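PDB 2VOS: folylpolyglutamate synthase protein FOLC from Mycobacterium tuberculosis, which probably adds L-glutamate to dihydropteroate and, successively, to tetrahydrofolate at the expense of ATP, making dihydrofolate and folylpolyglutamates. Local coordinates for residues S198-D203 against A352-A357; G377-L382 against V467-V472; G389-L394 against L419-R424. All blocks are in the same frame, centred on the assembly; numbering follows the deposited sequence.

In the fold
Three contacts follow the glutamate ligase domain from its nucleotide site to its surface. Contact 1 is polar and partly buried: it bridges the middle and glutamate ligase domains through a magnesium ion, a hydrogen bond from an asparagine side-chain amide and waters beside ADP. Contact 2 is the buried core, two neighbouring parallel strands of the six-stranded sheet joined by backbone bonds. Contact 3, nested in the chain between the strands of contact 2, packs two helices through aliphatic groups and opens at one side to solvent. The three touch in turn: His354 lies against Gly470, Ile390 against His354, and Leu391 against Leu379, so sheet, metal site and helix are packed directly against one another.

Contact 1. Residues S198-D203 against A352-A357; sequences SIDHVD and AAHNPA. With MG (magnesium ion), chain C; CO (cobalt (II) ion), chain F; ADP (adenosine-5'-diphosphate), chain B.
Asp200 and His354 meet at a magnesium ion, each giving it one side-chain atom. Followed outward, the Asp200 side chain first lays CB beside CB of Asn355, 4.1 Å away. CG stands anti to the backbone N (chi1 168°), which carries the carboxylate across to the histidine. There its two oxygens divide the work: OD2 of Asp200 binds the magnesium at 2.2 Å, while OD1 lies at the edge of the imidazole, 3.2 Å from CD2 of His354, and forms a salt bridge with Lys385. Carboxylate and ring planes are 47° apart, so the two ligands converge on the ion without lying flat together. NE2 of His354 completes the pair at 2.0 Å from the magnesium; on the far side of the ring ND1 donates to O of Ala352, which fixes the ring's rotation. Two waters are further ligands, one of them also donating to O2B of ADP. Beside the metal, Asn355 ND2 donates to O of Ile199 at 3.0 Å and also to Asn73, while its OD1 caps the helix at Gly358 N. A water ties Ser198 OG and Ile199 O to Ala357 N. The contact thus joins the loop between strand 191-194 and helix 209-217, in the middle domain, to the start of helix 356-368 in the glutamate ligase domain, with Val472 of helix 472-481 packed against His354.

Contact 2. Residues G377-L382 against V467-V472; sequences GVLSVL and VITGSV
Backbone hydrogen bonds carry the pairing of Val378 with Val467 and Thr469. Val378 N donates to O of Val467 at 2.7 Å, and Thr469 N returns a bond to O of Val378 at 2.9 Å; the bond from Ser380 N to O of Thr469 is weak. Weaker CA-H...O contacts supplement these bonds, such as that of Ile468 CA with O of Val378 at 3.3 Å. Where the strands give out, a water accepts from Leu382 N and donates to O of Gly470. Apolar contacts lie on both faces. Val378 CB meets CG1 of Ile468 on the face covered by helix 436-451. On the other, Leu379 CD1 lies 3.9 Å from CG2 of Thr469, its chain led over by CG anti to the backbone N (chi1 -171°), and helices 387-394 and 356-368 close that face. The hydroxyl of Thr469 is hydrogen-bonded to O of Asp351, a residue that binds ADP. Steric fit rules the turn: Gly470, at a phi of 118°, presses its CA to 3.4 Å from O of Ser380, a backbone-to-backbone approach that glycine allows. Ser471 next lays OG against CG of Leu382, 3.6 Å away, while that same oxygen caps helix 472-481 at Val473 N. A mostly parallel sheet with helices on both faces, with the C-terminal end of strand 464-469 close to the nucleotide-binding Asp351, is consistent with the alpha/beta fold of the Mur ligase C-terminal domain.

Contact 3. Residues G389-L394 against L419-R424; sequences GILAAL and LAAGER
Leu391 reaches across to Ala420 and Ala421, its two methyls parting over the neighbouring helix. Leu391 CD1 touches CB of Ala420 at 3.6 Å and also rests on the backbone between these alanines, 3.5 Å from N of Ala421. Leu391 CD2 takes the other side, 4.1 Å from CB of Ala421. CG is placed anti to the carbonyl carbon (chi1 -68°), which points the branched end at the backbone between Ala420 and Ala421. One turn along, the aliphatic part of Arg424 continues the same surface: its CG lies 4.0 Å from CB of Leu391. A bend at chi2 (-87°) then swings the chain along Ala392, whose CB sits over one face of the guanidinium group, 3.7 Å from CZ of Arg424 and displaced toward the rim. In the next shell Asp388 forms a salt bridge with NH2 of Arg424, and Asp386 accepts from Gly389 N. The leucine's CD2 methyl also touches CD2 of Leu379, wedging Leu391 between sheet and helix; Ile390 and Leu394 pack against Ala359 of helix 356-368. The helix segments run in roughly the same sense, 42° apart with axes 9.4 Å from each other. No hydrogen bond crosses between the segments: adhesion is van der Waals, from the leucine methyls and the arginine chain along Ala392, while the salt bridge with Asp388, on the same helix as Leu391, adds a polar tie at the exposed border.

Contact 1. Residues S198-D203 against A352-A357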
loop_
_atom_site.group_PDB
_atom_site.type_symbol
_atom_site.label_atom_id
_atom_site.label_comp_id
_atom_site.label_asym_id
_atom_site.label_seq_id
_atom_site.Cartn_x
_atom_site.Cartn_y
_atom_site.Cartn_z
ATOM N N SER A 198 8.127 5.568 9.021
ATOM C CA SER A 198 8.295 7.023 9.176
ATOM C C SER A 198 6.950 7.541 9.630
ATOM O O SER A 198 6.150 6.767 10.118
ATOM C CB SER A 198 8.741 7.694 7.878
ATOM O OG SER A 198 7.770 7.458 6.886
ATOM N N ILE A 199 6.673 8.822 9.464
ATOM C CA ILE A 199 5.394 9.381 9.938
ATOM C C ILE A 199 4.377 9.302 8.796
ATOM O O ILE A 199 4.699 9.487 7.620
ATOM C CB ILE A 199 5.539 10.826 10.325
ATOM C CG1 ILE A 199 6.437 10.983 11.587
ATOM C CG2 ILE A 199 4.149 11.487 10.579
ATOM C CD1 ILE A 199 6.012 10.111 12.789
ATOM N N ASP A 200 3.141 9.020 9.145
ATOM C CA ASP A 200 2.080 9.095 8.152
ATOM C C ASP A 200 0.875 9.682 8.805
ATOM O O ASP A 200 0.516 10.794 8.518
ATOM C CB ASP A 200 1.799 7.705 7.617
ATOM C CG ASP A 200 0.515 7.638 6.802
ATOM O OD1 ASP A 200 -0.059 8.630 6.410
ATOM O OD2 ASP A 200 0.038 6.565 6.588
ATOM N N HIS A 201 0.239 8.922 9.683
ATOM C CA HIS A 201 -0.878 9.420 10.489
ATOM C C HIS A 201 -0.397 10.371 11.579
ATOM O O HIS A 201 0.462 10.029 12.357
ATOM C CB HIS A 201 -1.628 8.235 11.133
ATOM C CG HIS A 201 -2.806 8.682 11.918
ATOM N ND1 HIS A 201 -3.990 9.064 11.317
ATOM C CD2 HIS A 201 -2.961 8.917 13.247
ATOM C CE1 HIS A 201 -4.826 9.501 12.243
ATOM N NE2 HIS A 201 -4.221 9.437 13.419
ATOM N N VAL A 202 -0.911 11.578 11.663
ATOM C CA VAL A 202 -0.301 12.501 12.628
ATOM C C VAL A 202 -1.190 12.692 13.883
ATOM O O VAL A 202 -2.261 13.296 13.796
ATOM C CB VAL A 202 0.014 13.873 11.982
ATOM C CG1 VAL A 202 0.611 14.819 13.007
ATOM C CG2 VAL A 202 0.958 13.706 10.700
ATOM N N ASP A 203 -0.727 12.240 15.050
ATOM C CA ASP A 203 -1.390 12.630 16.322
ATOM C C ASP A 203 -0.720 13.751 17.060
ATOM O O ASP A 203 -1.361 14.399 17.914
ATOM C CB ASP A 203 -1.450 11.437 17.271
ATOM C CG ASP A 203 -2.416 10.390 16.777
ATOM O OD1 ASP A 203 -3.449 10.827 16.275
ATOM O OD2 ASP A 203 -2.140 9.190 16.839
ATOM N N ALA A 352 -0.448 7.450 -5.031
ATOM C CA ALA A 352 -1.128 7.434 -3.756
ATOM C C ALA A 352 -0.348 8.188 -2.638
ATOM O O ALA A 352 -0.827 8.199 -1.486
ATOM C CB ALA A 352 -1.348 5.977 -3.305
ATOM N N ALA A 353 0.814 8.783 -2.936
ATOM C CA ALA A 353 1.615 9.416 -1.881
ATOM C C ALA A 353 0.745 10.247 -0.939
ATOM O O ALA A 353 -0.025 11.097 -1.373
ATOM C CB ALA A 353 2.704 10.289 -2.477
ATOM N N HIS A 354 0.890 10.005 0.356
ATOM C CA HIS A 354 0.065 10.685 1.348
ATOM C C HIS A 354 0.862 10.873 2.666
ATOM O O HIS A 354 0.271 11.032 3.774
ATOM C CB HIS A 354 -1.224 9.917 1.622
ATOM C CG HIS A 354 -0.988 8.545 2.125
ATOM N ND1 HIS A 354 -1.023 7.443 1.299
ATOM C CD2 HIS A 354 -0.674 8.086 3.356
ATOM C CE1 HIS A 354 -0.781 6.362 2.010
ATOM N NE2 HIS A 354 -0.566 6.722 3.257
ATOM N N ASN A 355 2.194 10.884 2.538
ATOM C CA ASN A 355 3.027 11.247 3.677
ATOM C C ASN A 355 4.361 11.803 3.135
ATOM O O ASN A 355 4.630 11.717 1.941
ATOM C CB ASN A 355 3.245 10.060 4.649
ATOM C CG ASN A 355 4.202 8.951 4.049
ATOM O OD1 ASN A 355 4.371 8.884 2.853
ATOM N ND2 ASN A 355 4.847 8.163 4.891
ATOM N N PRO A 356 5.193 12.384 4.013
ATOM C CA PRO A 356 6.407 13.047 3.505
ATOM C C PRO A 356 7.347 12.067 2.820
ATOM O O PRO A 356 7.816 12.378 1.737
ATOM C CB PRO A 356 7.056 13.626 4.759
ATOM C CG PRO A 356 5.843 13.989 5.614
ATOM C CD PRO A 356 4.895 12.776 5.399
ATOM N N ALA A 357 7.630 10.912 3.435
ATOM C CA ALA A 357 8.468 9.906 2.772
ATOM C C ALA A 357 7.956 9.512 1.359
ATOM O O ALA A 357 8.765 9.445 0.428
ATOM C CB ALA A 357 8.650 8.669 3.626
HETATM MG MG MG C . -0.103 5.350 4.708
HETATM CO CO CO F . -5.125 9.518 15.592
HETATM P PB ADP B . 1.505 1.344 1.875
HETATM O O1B ADP B . 0.696 0.123 1.525
HETATM O O2B ADP B . 0.657 2.562 2.116
HETATM O O3B ADP B . 2.586 1.158 2.897
HETATM P PA ADP B . 2.156 1.565 -1.009
HETATM O O1A ADP B . 0.658 1.647 -1.267
HETATM O O2A ADP B . 3.116 0.654 -1.756
HETATM O O3A ADP B . 2.458 1.665 0.597
HETATM O "O5'" ADP B . 2.659 3.048 -1.442
HETATM C "C5'" ADP B . 1.992 4.274 -1.105
HETATM C "C4'" ADP B . 2.882 5.400 -1.674
HETATM O "O4'" ADP B . 4.150 5.402 -0.961
HETATM C "C3'" ADP B . 3.333 5.180 -3.116
HETATM O "O3'" ADP B . 2.533 5.918 -4.018
HETATM C "C2'" ADP B . 4.717 5.746 -3.274
HETATM O "O2'" ADP B . 4.569 7.204 -3.366
HETATM C "C1'" ADP B . 5.258 5.591 -1.876
HETATM N N9 ADP B . 6.125 4.406 -1.620
HETATM C C8 ADP B . 5.914 3.063 -1.828
HETATM N N7 ADP B . 6.985 2.350 -1.370
HETATM C C5 ADP B . 7.825 3.241 -0.767
HETATM C C6 ADP B . 9.103 3.183 -0.049
HETATM N N6 ADP B . 9.735 2.006 0.144
HETATM N N1 ADP B . 9.623 4.352 0.345
HETATM C C2 ADP B . 9.082 5.580 0.137
HETATM N N3 ADP B . 7.886 5.727 -0.490
HETATM C C4 ADP B . 7.268 4.591 -0.953
HETATM O O HOH W 1 7.149 10.146 6.138
HETATM O O HOH W 2 1.300 12.026 6.422
HETATM O O HOH W 3 -4.114 7.795 16.259
HETATM O O HOH W 4 -1.853 5.472 5.478
HETATM O O HOH W 5 1.722 4.831 3.308
HETATM O O HOH W 6 -5.662 11.003 14.810
#

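Contact 2. Residues G377-L382 against V467-V472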
loop_
_atom_site.group_PDB
_atom_site.type_symbol
_atom_site.label_atom_id
_atom_site.label_comp_id
_atom_site.label_asym_id
_atom_site.label_seq_id
_atom_site.Cartn_x
_atom_site.Cartn_y
_atom_site.Cartn_z
ATOM N N GLY A 377 0.793 19.721 -10.292
ATOM C CA GLY A 377 0.306 18.695 -9.386
ATOM C C GLY A 377 -1.202 18.900 -9.264
ATOM O O GLY A 377 -1.672 20.042 -9.405
ATOM N N VAL A 378 -1.971 17.832 -9.004
ATOM C CA VAL A 378 -3.397 17.967 -8.719
ATOM C C VAL A 378 -3.430 17.248 -7.425
ATOM O O VAL A 378 -3.022 16.058 -7.342
ATOM C CB VAL A 378 -4.329 17.274 -9.776
ATOM C CG1 VAL A 378 -5.822 17.089 -9.288
ATOM C CG2 VAL A 378 -4.337 18.066 -11.086
ATOM N N LEU A 379 -3.895 17.963 -6.390
ATOM C CA LEU A 379 -3.708 17.483 -5.043
ATOM C C LEU A 379 -4.970 17.511 -4.184
ATOM O O LEU A 379 -5.687 18.517 -4.148
ATOM C CB LEU A 379 -2.624 18.385 -4.402
ATOM C CG LEU A 379 -2.056 17.995 -3.041
ATOM C CD1 LEU A 379 -1.012 16.911 -3.169
ATOM C CD2 LEU A 379 -1.442 19.269 -2.389
ATOM N N SER A 380 -5.240 16.429 -3.485
ATOM C CA SER A 380 -6.187 16.424 -2.385
ATOM C C SER A 380 -5.644 15.469 -1.322
ATOM O O SER A 380 -5.173 14.333 -1.610
ATOM C CB SER A 380 -7.571 15.940 -2.842
ATOM O OG SER A 380 -8.433 15.716 -1.737
ATOM N N VAL A 381 -5.725 15.920 -0.073
ATOM C CA VAL A 381 -5.030 15.241 1.005
ATOM C C VAL A 381 -5.994 15.052 2.143
ATOM O O VAL A 381 -6.825 15.927 2.412
ATOM C CB VAL A 381 -3.772 16.056 1.482
ATOM C CG1 VAL A 381 -3.050 15.340 2.618
ATOM C CG2 VAL A 381 -2.749 16.243 0.312
ATOM N N LEU A 382 -5.886 13.926 2.836
ATOM C CA LEU A 382 -6.731 13.725 4.030
ATOM C C LEU A 382 -6.241 14.549 5.262
ATOM O O LEU A 382 -5.071 14.873 5.363
ATOM C CB LEU A 382 -6.889 12.241 4.340
ATOM C CG LEU A 382 -7.386 11.433 3.121
ATOM C CD1 LEU A 382 -7.632 10.052 3.582
ATOM C CD2 LEU A 382 -8.640 11.994 2.466
ATOM N N VAL A 467 0.466 15.423 -12.334
ATOM C CA VAL A 467 0.669 14.386 -11.344
ATOM C C VAL A 467 -0.423 14.515 -10.300
ATOM O O VAL A 467 -0.573 15.552 -9.615
ATOM C CB VAL A 467 2.024 14.545 -10.668
ATOM C CG1 VAL A 467 2.187 13.449 -9.617
ATOM C CG2 VAL A 467 3.128 14.461 -11.725
ATOM N N ILE A 468 -1.264 13.488 -10.254
ATOM C CA ILE A 468 -2.433 13.514 -9.383
ATOM C C ILE A 468 -2.080 12.692 -8.134
ATOM O O ILE A 468 -1.852 11.470 -8.220
ATOM C CB ILE A 468 -3.639 12.861 -10.129
ATOM C CG1 ILE A 468 -3.836 13.602 -11.467
ATOM C CG2 ILE A 468 -4.911 12.736 -9.219
ATOM C CD1 ILE A 468 -4.712 12.839 -12.488
ATOM N N THR A 469 -2.093 13.327 -6.955
ATOM C CA THR A 469 -1.543 12.643 -5.785
ATOM C C THR A 469 -2.114 13.234 -4.477
ATOM O O THR A 469 -3.016 14.118 -4.506
ATOM C CB THR A 469 0.013 12.755 -5.830
ATOM O OG1 THR A 469 0.595 11.932 -4.838
ATOM C CG2 THR A 469 0.513 14.252 -5.576
ATOM N N GLY A 470 -1.619 12.738 -3.336
ATOM C CA GLY A 470 -1.955 13.386 -2.051
ATOM C C GLY A 470 -2.702 12.425 -1.139
ATOM O O GLY A 470 -2.708 12.596 0.111
ATOM N N SER A 471 -3.305 11.397 -1.745
ATOM C CA SER A 471 -4.107 10.445 -1.021
ATOM C C SER A 471 -4.328 9.211 -1.882
ATOM O O SER A 471 -4.341 9.278 -3.120
ATOM C CB SER A 471 -5.440 11.115 -0.652
ATOM O OG SER A 471 -6.352 10.209 -0.085
ATOM N N VAL A 472 -4.555 8.079 -1.234
ATOM C CA VAL A 472 -5.072 6.901 -1.934
ATOM C C VAL A 472 -6.381 7.195 -2.664
ATOM O O VAL A 472 -6.596 6.778 -3.810
ATOM C CB VAL A 472 -5.318 5.727 -0.922
ATOM C CG1 VAL A 472 -5.890 4.527 -1.659
ATOM C CG2 VAL A 472 -3.982 5.360 -0.276
HETATM O O HOH W 7 -4.051 11.735 2.301
#

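Contact 3. Residues G389-L394 against L419-R424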
loop_
_atom_site.group_PDB
_atom_site.type_symbol
_atom_site.label_atom_id
_atom_site.label_comp_id
_atom_site.label_asym_id
_atom_site.label_seq_id
_atom_site.Cartn_x
_atom_site.Cartn_y
_atom_site.Cartn_z
ATOM N N GLY A 389 4.567 18.672 5.263
ATOM C CA GLY A 389 5.650 17.801 4.805
ATOM C C GLY A 389 5.431 17.274 3.371
ATOM O O GLY A 389 6.379 17.168 2.562
ATOM N N ILE A 390 4.195 16.899 3.040
ATOM C CA ILE A 390 3.874 16.538 1.640
ATOM C C ILE A 390 4.165 17.706 0.666
ATOM O O ILE A 390 4.819 17.504 -0.355
ATOM C CB ILE A 390 2.415 16.077 1.495
ATOM C CG1 ILE A 390 2.257 14.724 2.223
ATOM C CG2 ILE A 390 2.034 15.859 0.018
ATOM C CD1 ILE A 390 0.817 14.432 2.742
ATOM N N LEU A 391 3.676 18.909 0.959
ATOM C CA LEU A 391 3.841 20.007 0.038
ATOM C C LEU A 391 5.333 20.366 -0.125
ATOM O O LEU A 391 5.820 20.663 -1.239
ATOM C CB LEU A 391 3.061 21.228 0.544
ATOM C CG LEU A 391 1.529 21.027 0.490
ATOM C CD1 LEU A 391 0.761 21.966 1.438
ATOM C CD2 LEU A 391 1.029 21.164 -0.946
ATOM N N ALA A 392 6.050 20.318 0.985
ATOM C CA ALA A 392 7.469 20.701 0.972
ATOM C C ALA A 392 8.296 19.711 0.099
ATOM O O ALA A 392 9.233 20.115 -0.575
ATOM C CB ALA A 392 8.016 20.766 2.388
ATOM N N ALA A 393 7.886 18.449 0.047
ATOM C CA ALA A 393 8.589 17.458 -0.753
ATOM C C ALA A 393 8.266 17.651 -2.227
ATOM O O ALA A 393 9.088 17.330 -3.105
ATOM C CB ALA A 393 8.185 16.005 -0.330
ATOM N N LEU A 394 7.080 18.187 -2.528
ATOM C CA LEU A 394 6.644 18.273 -3.934
ATOM C C LEU A 394 6.948 19.620 -4.557
ATOM O O LEU A 394 6.992 19.748 -5.797
ATOM C CB LEU A 394 5.144 17.969 -4.065
ATOM C CG LEU A 394 4.851 16.531 -3.614
ATOM C CD1 LEU A 394 3.333 16.208 -3.525
ATOM C CD2 LEU A 394 5.569 15.574 -4.531
ATOM N N LEU A 419 -4.459 27.305 1.237
ATOM C CA LEU A 419 -3.608 28.084 2.129
ATOM C C LEU A 419 -2.299 27.332 2.477
ATOM O O LEU A 419 -1.217 27.893 2.360
ATOM C CB LEU A 419 -4.411 28.407 3.382
ATOM C CG LEU A 419 -3.879 29.182 4.571
ATOM C CD1 LEU A 419 -3.449 30.617 4.168
ATOM C CD2 LEU A 419 -5.047 29.216 5.574
ATOM N N ALA A 420 -2.410 26.061 2.897
ATOM C CA ALA A 420 -1.238 25.216 3.157
ATOM C C ALA A 420 -0.283 25.256 1.948
ATOM O O ALA A 420 0.897 25.575 2.105
ATOM C CB ALA A 420 -1.650 23.761 3.494
ATOM N N ALA A 421 -0.802 24.967 0.751
ATOM C CA ALA A 421 -0.053 25.045 -0.498
ATOM C C ALA A 421 0.597 26.409 -0.701
ATOM O O ALA A 421 1.779 26.492 -1.059
ATOM C CB ALA A 421 -0.963 24.704 -1.718
ATOM N N GLY A 422 -0.196 27.468 -0.483
ATOM C CA GLY A 422 0.279 28.843 -0.616
ATOM C C GLY A 422 1.501 29.138 0.240
ATOM O O GLY A 422 2.394 29.884 -0.195
ATOM N N GLU A 423 1.552 28.554 1.441
ATOM C CA GLU A 423 2.677 28.773 2.367
ATOM C C GLU A 423 3.979 28.174 1.847
ATOM O O GLU A 423 5.046 28.678 2.171
ATOM C CB GLU A 423 2.394 28.213 3.785
ATOM C CG GLU A 423 1.274 28.911 4.614
ATOM C CD GLU A 423 1.733 30.212 5.319
ATOM O OE1 GLU A 423 2.954 30.536 5.242
ATOM O OE2 GLU A 423 0.872 30.909 5.959
ATOM N N ARG A 424 3.892 27.091 1.056
ATOM C CA ARG A 424 5.074 26.486 0.432
ATOM C C ARG A 424 5.339 26.903 -1.029
ATOM O O ARG A 424 6.475 27.077 -1.420
ATOM C CB ARG A 424 4.986 24.956 0.503
ATOM C CG ARG A 424 5.012 24.455 1.910
ATOM C CD ARG A 424 6.455 24.286 2.311
ATOM N NE ARG A 424 6.554 23.911 3.711
ATOM C CZ ARG A 424 7.704 23.852 4.371
ATOM N NH1 ARG A 424 8.835 24.130 3.728
ATOM N NH2 ARG A 424 7.719 23.534 5.658
#